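Local structure of aminoglycoside phosphotransferase (Mycobacterium smegmatis, 6EF6) at residues S174-W177 and E178-L181; G288-R292 and R293-A297; L315-M318 and G319-H323. The protein phosphorylates (S)-1-amino-2-propanol as the kinase of the aminoacetone utilization microcompartment, on a fold of the aminoglycoside phosphotransferase type. One frame throughout, in Å; residues are numbered along the deposited sequence.

Contact 1 (S174-W177 and E178-L181); sequences SWDW and EHCL
Asp176 OD1 is gripped twice by His179, through the backbone and through the ring. The shorter bond runs from His179 ND1 to Asp176 OD1, 2.7 Å and fairly straight. It uses the syn lone pair of the carboxylate and lies in the imidazole plane. The two flat groups are only 8° from coplanar. His179 N reaches the same oxygen, Asp176 OD1, at 3.2 Å, on its anti side and well out of the carboxylate plane. Asp176 is the N-cap residue of the short helix 177-180, and this is its capping bond. Asp176 CG is tucked between its own N and carbonyl carbon (chi1 57°), which brings OD1 back over the first turn. A negative carboxylate here would be expected to keep the proton on ND1.

Within the helix, Trp177 O accepts from Cys180 N. Just past the last helical residue, Leu181 N donates to the same Trp177 O at 3.0 Å. Trp177 and Leu181 also pack. Leu181 CB sits over one face of the Trp177 six-membered ring, 4.0 Å from its centroid, and Leu181 CD1 lies 3.5 Å from Trp177 CH2. Cys180 SG meets the Trp175 ring at its edge, 4.0 Å from Trp175 CE3.

Trp175 NE1 bonds to Asp255 O. Cys180 and Leu181 rest on helix 303-320, while Trp177 packs against helix 198-218 and stacks on His212.

Contact 2 (G288-R292 and R293-A297); sequences GYRSR and RELPA
Tyr289 and Arg293 meet at the C-terminal turn of helix 278-290, where the chain enters the loop leading to helix 297-300. Tyr289 O holds the turn by accepting from Arg292 N and Arg293 N.

The packed side is built on Tyr289, which is buried. Its side chain and that of Arg293 run side by side in the same direction, with ring and guanidinium planes 82° apart. CG lies anti to the backbone N in both residues (chi1 -168° and -177°), and the extended arginine chain carries NH2 to the phenol. Arg293 NH2 donates to Tyr289 OH at 2.7 Å. The hydroxyl also bonds to His158 ND1, and Arg293 NH1 to Gln162 OE1, so helix 147-163 is tied in. Leu295 CD1 approaches the Tyr289 ring off-centre, 3.9 Å from Tyr289 CD1.

The outer side is looser. Arg292 is exposed there, though it forms a salt bridge with Asp96. Arg290 is also exposed but anchored. Its extended chain crosses Leu295 at about a right angle, and NH2 also pairs with Glu300. Both Arg290 NE, at 3.1 Å, and Arg290 NH2, at 2.9 Å, donate side-on to Leu295 O, which lies in the guanidinium plane.

Contact 3 (L315-M318 and G319-H323); sequences LAWM and GSHTH. With JFN ((2R)-1-methoxypropan-2-amine), chain C.
The pocket that holds (2R)-1-methoxypropan-2-amine has Trp317 as one wall, near the C-terminal end of helix 303-320. The indole is sandwiched. The ligand lies over one face, with its C08 3.7 Å above the ring plane. His321 lies over the opposite face, where His321 CE1 comes within 3.4 Å of Trp317 NE1. The imidazole is tilted 35° to the indole, so the pair is oblique.

His321 is fixed by its own ring nitrogen. His321 ND1 donates to Trp317 O at 2.9 Å, nearly straight at 171°, with the oxygen in the imidazole plane. With CG beside its backbone N (chi1 -62°), the ring folds back along the helix to reach that carbonyl. His321 N bonds to Met318 O at 3.1 Å, and Thr322 OG1 lies 2.8 Å from the same Met318 O. Ser320 OG bonds to Trp187 O. Trp187 also meets the Trp317 ring edge-to-face, and Glu53 OE2 makes a weak bond to Trp317 NE1.

The bond from ND1 uses a carbonyl at the helix end and turns His321 into a backing for the indole. That probably steadies the ring face offered to the ligand.

How the contacts relate
The three contacts follow one another along the chain, each at a helix end. Contacts 1 and 3 lie near the bound methoxypropanamine. Contact 3 supplies Trp317 as a pocket wall, whereas the side chain of Trp175 in contact 1 is about 7 Å from the ligand. The two contacts do not touch; their nearest atoms are about 6 Å apart. Trp187, a pocket residue, joins them by meeting both Trp175 and Trp317 edge-to-face. Helix 303-320, whose end carries contact 3, also packs against contact 1. Contact 2 lies apart. Its centre is about 25 Å from that of contact 1 and about 34 Å from that of contact 3, which is on the opposite side of the chain's centre. It is structural packing.

Contact 1 (S174-W177 and E178-L181)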
# COMPACT_ATOMS: atom_id res chain seq x y z
N SER A 174 10.21 -5.14 -6.30
CA SER A 174 9.58 -6.39 -5.89
C SER A 174 9.40 -6.48 -4.38
O SER A 174 10.24 -5.99 -3.60
CB SER A 174 10.41 -7.60 -6.32
OG SER A 174 10.49 -7.63 -7.75
N TRP A 175 8.30 -7.13 -3.99
CA TRP A 175 8.01 -7.46 -2.61
C TRP A 175 8.18 -8.96 -2.50
O TRP A 175 7.28 -9.67 -2.08
CB TRP A 175 6.61 -7.00 -2.21
CG TRP A 175 6.46 -5.53 -2.26
CD1 TRP A 175 5.84 -4.76 -3.25
CD2 TRP A 175 6.94 -4.57 -1.29
NE1 TRP A 175 5.94 -3.44 -2.95
CE2 TRP A 175 6.62 -3.28 -1.78
CE3 TRP A 175 7.65 -4.68 -0.07
CZ2 TRP A 175 6.94 -2.13 -1.09
CZ3 TRP A 175 8.00 -3.51 0.59
CH2 TRP A 175 7.62 -2.26 0.10
N ASP A 176 9.37 -9.44 -2.87
CA ASP A 176 9.73 -10.84 -2.72
C ASP A 176 10.40 -11.08 -1.38
O ASP A 176 10.51 -10.16 -0.57
CB ASP A 176 10.60 -11.29 -3.90
CG ASP A 176 11.86 -10.47 -4.10
OD1 ASP A 176 12.13 -9.59 -3.28
OD2 ASP A 176 12.58 -10.76 -5.07
N TRP A 177 10.83 -12.32 -1.11
CA TRP A 177 11.43 -12.58 0.21
C TRP A 177 12.63 -11.67 0.44
O TRP A 177 12.72 -11.02 1.50
CB TRP A 177 11.86 -14.04 0.34
CG TRP A 177 12.40 -14.31 1.71
CD1 TRP A 177 13.71 -14.37 2.07
CD2 TRP A 177 11.61 -14.57 2.86
NE1 TRP A 177 13.77 -14.62 3.45
CE2 TRP A 177 12.50 -14.76 3.93
CE3 TRP A 177 10.25 -14.64 3.09
CZ2 TRP A 177 12.02 -15.00 5.25
CZ3 TRP A 177 9.80 -14.91 4.37
CH2 TRP A 177 10.70 -15.10 5.43
N GLU A 178 13.53 -11.62 -0.52
CA GLU A 178 14.75 -10.82 -0.41
C GLU A 178 14.47 -9.39 0.03
O GLU A 178 15.18 -8.84 0.89
CB GLU A 178 15.48 -10.83 -1.76
CG GLU A 178 16.69 -9.86 -1.73
CD GLU A 178 17.55 -9.91 -2.96
OE1 GLU A 178 17.27 -10.72 -3.86
OE2 GLU A 178 18.49 -9.08 -3.01
N HIS A 179 13.45 -8.76 -0.53
CA HIS A 179 13.24 -7.34 -0.32
C HIS A 179 12.26 -7.06 0.80
O HIS A 179 12.03 -5.90 1.13
CB HIS A 179 12.80 -6.62 -1.61
CG HIS A 179 13.86 -6.64 -2.66
ND1 HIS A 179 13.98 -7.65 -3.59
CD2 HIS A 179 14.93 -5.83 -2.86
CE1 HIS A 179 15.03 -7.42 -4.36
NE2 HIS A 179 15.64 -6.34 -3.92
N CYS A 180 11.67 -8.10 1.40
CA CYS A 180 10.83 -7.94 2.57
C CYS A 180 11.59 -8.28 3.85
O CYS A 180 11.73 -7.44 4.74
CB CYS A 180 9.59 -8.84 2.47
SG CYS A 180 8.39 -8.39 1.17
N LEU A 181 12.06 -9.51 3.95
CA LEU A 181 12.65 -10.08 5.17
C LEU A 181 14.03 -10.65 4.96
O LEU A 181 14.70 -10.98 5.95
CB LEU A 181 11.73 -11.18 5.71
CG LEU A 181 10.30 -10.74 5.96
CD1 LEU A 181 9.46 -11.94 6.35
CD2 LEU A 181 10.25 -9.70 7.05

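Contact 2 (G288-R292 and R293-A297)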
# COMPACT_ATOMS: atom_id res chain seq x y z
N GLY A 288 -16.16 -10.90 -1.03
CA GLY A 288 -16.09 -9.85 -2.06
C GLY A 288 -15.14 -10.22 -3.19
O GLY A 288 -15.48 -10.09 -4.37
N TYR A 289 -13.98 -10.75 -2.83
CA TYR A 289 -12.99 -11.17 -3.83
C TYR A 289 -13.57 -12.20 -4.77
O TYR A 289 -13.52 -12.04 -6.02
CB TYR A 289 -11.76 -11.72 -3.11
CG TYR A 289 -10.58 -11.91 -4.02
CD1 TYR A 289 -10.49 -12.96 -4.88
CD2 TYR A 289 -9.53 -11.01 -4.01
CE1 TYR A 289 -9.40 -13.15 -5.73
CE2 TYR A 289 -8.45 -11.16 -4.87
CZ TYR A 289 -8.41 -12.22 -5.71
OH TYR A 289 -7.34 -12.44 -6.59
N ARG A 290 -14.20 -13.25 -4.20
CA ARG A 290 -14.70 -14.34 -5.02
C ARG A 290 -15.85 -13.92 -5.92
O ARG A 290 -16.14 -14.62 -6.89
CB ARG A 290 -15.12 -15.51 -4.11
CG ARG A 290 -13.96 -16.27 -3.51
CD ARG A 290 -14.42 -17.43 -2.61
NE ARG A 290 -13.26 -18.24 -2.20
CZ ARG A 290 -13.15 -18.92 -1.07
NH1 ARG A 290 -14.09 -18.88 -0.14
NH2 ARG A 290 -12.05 -19.65 -0.86
N SER A 291 -16.50 -12.79 -5.65
CA SER A 291 -17.54 -12.27 -6.53
C SER A 291 -16.97 -11.85 -7.89
O SER A 291 -17.74 -11.76 -8.85
CB SER A 291 -18.32 -11.13 -5.87
OG SER A 291 -17.66 -9.88 -5.97
N ARG A 292 -15.67 -11.60 -7.97
CA ARG A 292 -15.02 -11.16 -9.20
C ARG A 292 -13.95 -12.10 -9.71
O ARG A 292 -13.75 -12.15 -10.94
CB ARG A 292 -14.36 -9.77 -8.98
CG ARG A 292 -15.34 -8.66 -8.83
CD ARG A 292 -16.04 -8.31 -10.13
NE ARG A 292 -17.24 -7.51 -9.89
CZ ARG A 292 -17.26 -6.18 -9.78
NH1 ARG A 292 -16.15 -5.47 -9.89
NH2 ARG A 292 -18.41 -5.57 -9.55
N ARG A 293 -13.27 -12.85 -8.87
CA ARG A 293 -12.15 -13.70 -9.26
C ARG A 293 -12.06 -14.88 -8.31
O ARG A 293 -12.26 -14.75 -7.11
CB ARG A 293 -10.82 -12.96 -9.23
CG ARG A 293 -9.55 -13.77 -9.72
CD ARG A 293 -8.24 -12.99 -9.63
NE ARG A 293 -7.09 -13.74 -10.12
CZ ARG A 293 -6.19 -14.39 -9.37
NH1 ARG A 293 -5.18 -15.03 -9.96
NH2 ARG A 293 -6.29 -14.43 -8.05
N GLU A 294 -11.73 -16.04 -8.84
CA GLU A 294 -11.56 -17.21 -7.99
C GLU A 294 -10.52 -17.00 -6.90
O GLU A 294 -9.47 -16.36 -7.09
CB GLU A 294 -11.12 -18.40 -8.84
CG GLU A 294 -9.78 -18.20 -9.56
CD GLU A 294 -9.13 -19.51 -9.91
OE1 GLU A 294 -9.89 -20.43 -10.28
OE2 GLU A 294 -7.88 -19.59 -9.76
N LEU A 295 -10.78 -17.58 -5.72
CA LEU A 295 -9.84 -17.63 -4.61
C LEU A 295 -9.81 -19.09 -4.16
O LEU A 295 -10.60 -19.51 -3.31
CB LEU A 295 -10.21 -16.61 -3.52
CG LEU A 295 -9.10 -16.20 -2.55
CD1 LEU A 295 -9.49 -14.99 -1.72
CD2 LEU A 295 -8.79 -17.29 -1.59
N PRO A 296 -8.92 -19.90 -4.72
CA PRO A 296 -8.83 -21.30 -4.37
C PRO A 296 -8.43 -21.57 -2.92
O PRO A 296 -7.84 -20.73 -2.24
CB PRO A 296 -7.75 -21.82 -5.32
CG PRO A 296 -7.54 -20.82 -6.38
CD PRO A 296 -7.96 -19.50 -5.75
N ALA A 297 -8.74 -22.79 -2.49
CA ALA A 297 -8.45 -23.21 -1.12
C ALA A 297 -6.99 -23.02 -0.77
O ALA A 297 -6.67 -22.59 0.35
CB ALA A 297 -8.89 -24.66 -0.89

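Contact 3 (L315-M318 and G319-H323)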
# COMPACT_ATOMS: atom_id res chain seq x y z
N LEU A 315 6.26 -3.89 11.42
CA LEU A 315 7.12 -3.77 12.59
C LEU A 315 8.50 -3.22 12.22
O LEU A 315 9.02 -2.34 12.89
CB LEU A 315 7.23 -5.17 13.22
CG LEU A 315 8.08 -5.30 14.48
CD1 LEU A 315 7.65 -4.37 15.61
CD2 LEU A 315 8.03 -6.75 14.98
N ALA A 316 9.04 -3.68 11.07
CA ALA A 316 10.27 -3.10 10.56
C ALA A 316 10.09 -1.62 10.26
O ALA A 316 10.93 -0.80 10.63
CB ALA A 316 10.67 -3.85 9.30
N TRP A 317 9.00 -1.27 9.54
CA TRP A 317 8.75 0.13 9.23
C TRP A 317 8.67 0.97 10.51
O TRP A 317 9.27 2.05 10.61
CB TRP A 317 7.47 0.21 8.41
CG TRP A 317 7.14 1.56 7.97
CD1 TRP A 317 7.58 2.18 6.83
CD2 TRP A 317 6.32 2.48 8.65
NE1 TRP A 317 7.07 3.46 6.77
CE2 TRP A 317 6.29 3.67 7.88
CE3 TRP A 317 5.59 2.43 9.84
CZ2 TRP A 317 5.57 4.79 8.27
CZ3 TRP A 317 4.87 3.55 10.22
CH2 TRP A 317 4.86 4.71 9.44
N MET A 318 7.91 0.49 11.49
CA MET A 318 7.81 1.17 12.78
C MET A 318 9.18 1.37 13.40
O MET A 318 9.49 2.47 13.87
CB MET A 318 6.94 0.37 13.73
CG MET A 318 5.52 0.64 13.58
SD MET A 318 4.65 0.16 15.09
CE MET A 318 2.98 0.37 14.45
N GLY A 319 10.01 0.32 13.45
CA GLY A 319 11.36 0.46 14.02
C GLY A 319 12.21 1.47 13.28
O GLY A 319 12.98 2.22 13.90
N SER A 320 12.10 1.50 11.95
CA SER A 320 12.85 2.47 11.16
C SER A 320 12.45 3.90 11.45
O SER A 320 13.23 4.82 11.20
CB SER A 320 12.63 2.21 9.67
OG SER A 320 13.28 1.02 9.25
N HIS A 321 11.24 4.12 11.99
CA HIS A 321 10.76 5.47 12.29
C HIS A 321 10.56 5.69 13.79
O HIS A 321 9.85 6.63 14.19
CB HIS A 321 9.49 5.77 11.49
CG HIS A 321 9.70 5.73 10.01
ND1 HIS A 321 9.67 4.57 9.28
CD2 HIS A 321 9.98 6.72 9.13
CE1 HIS A 321 9.91 4.84 8.01
NE2 HIS A 321 10.10 6.14 7.89
N THR A 322 11.19 4.87 14.63
CA THR A 322 11.13 5.01 16.08
C THR A 322 12.51 5.41 16.56
O THR A 322 13.51 4.77 16.20
CB THR A 322 10.74 3.69 16.77
OG1 THR A 322 9.35 3.35 16.52
CG2 THR A 322 10.99 3.75 18.31
N HIS A 323 12.59 6.47 17.37
CA HIS A 323 13.85 6.84 18.01
C HIS A 323 13.62 7.70 19.25
O HIS A 323 14.45 8.57 19.57
CB HIS A 323 14.76 7.54 17.00
CG HIS A 323 14.01 8.25 15.91
ND1 HIS A 323 13.87 7.73 14.64
CD2 HIS A 323 13.37 9.44 15.90
CE1 HIS A 323 13.17 8.57 13.90
NE2 HIS A 323 12.85 9.62 14.64
C07 JFN C . 2.05 4.60 7.39
C08 JFN C . 3.94 2.17 5.33
C09 JFN C . 2.80 2.88 6.06
C15 JFN C . 3.36 1.10 4.42
N04 JFN C . 4.63 3.10 4.45
O02 JFN C . 3.15 3.80 7.04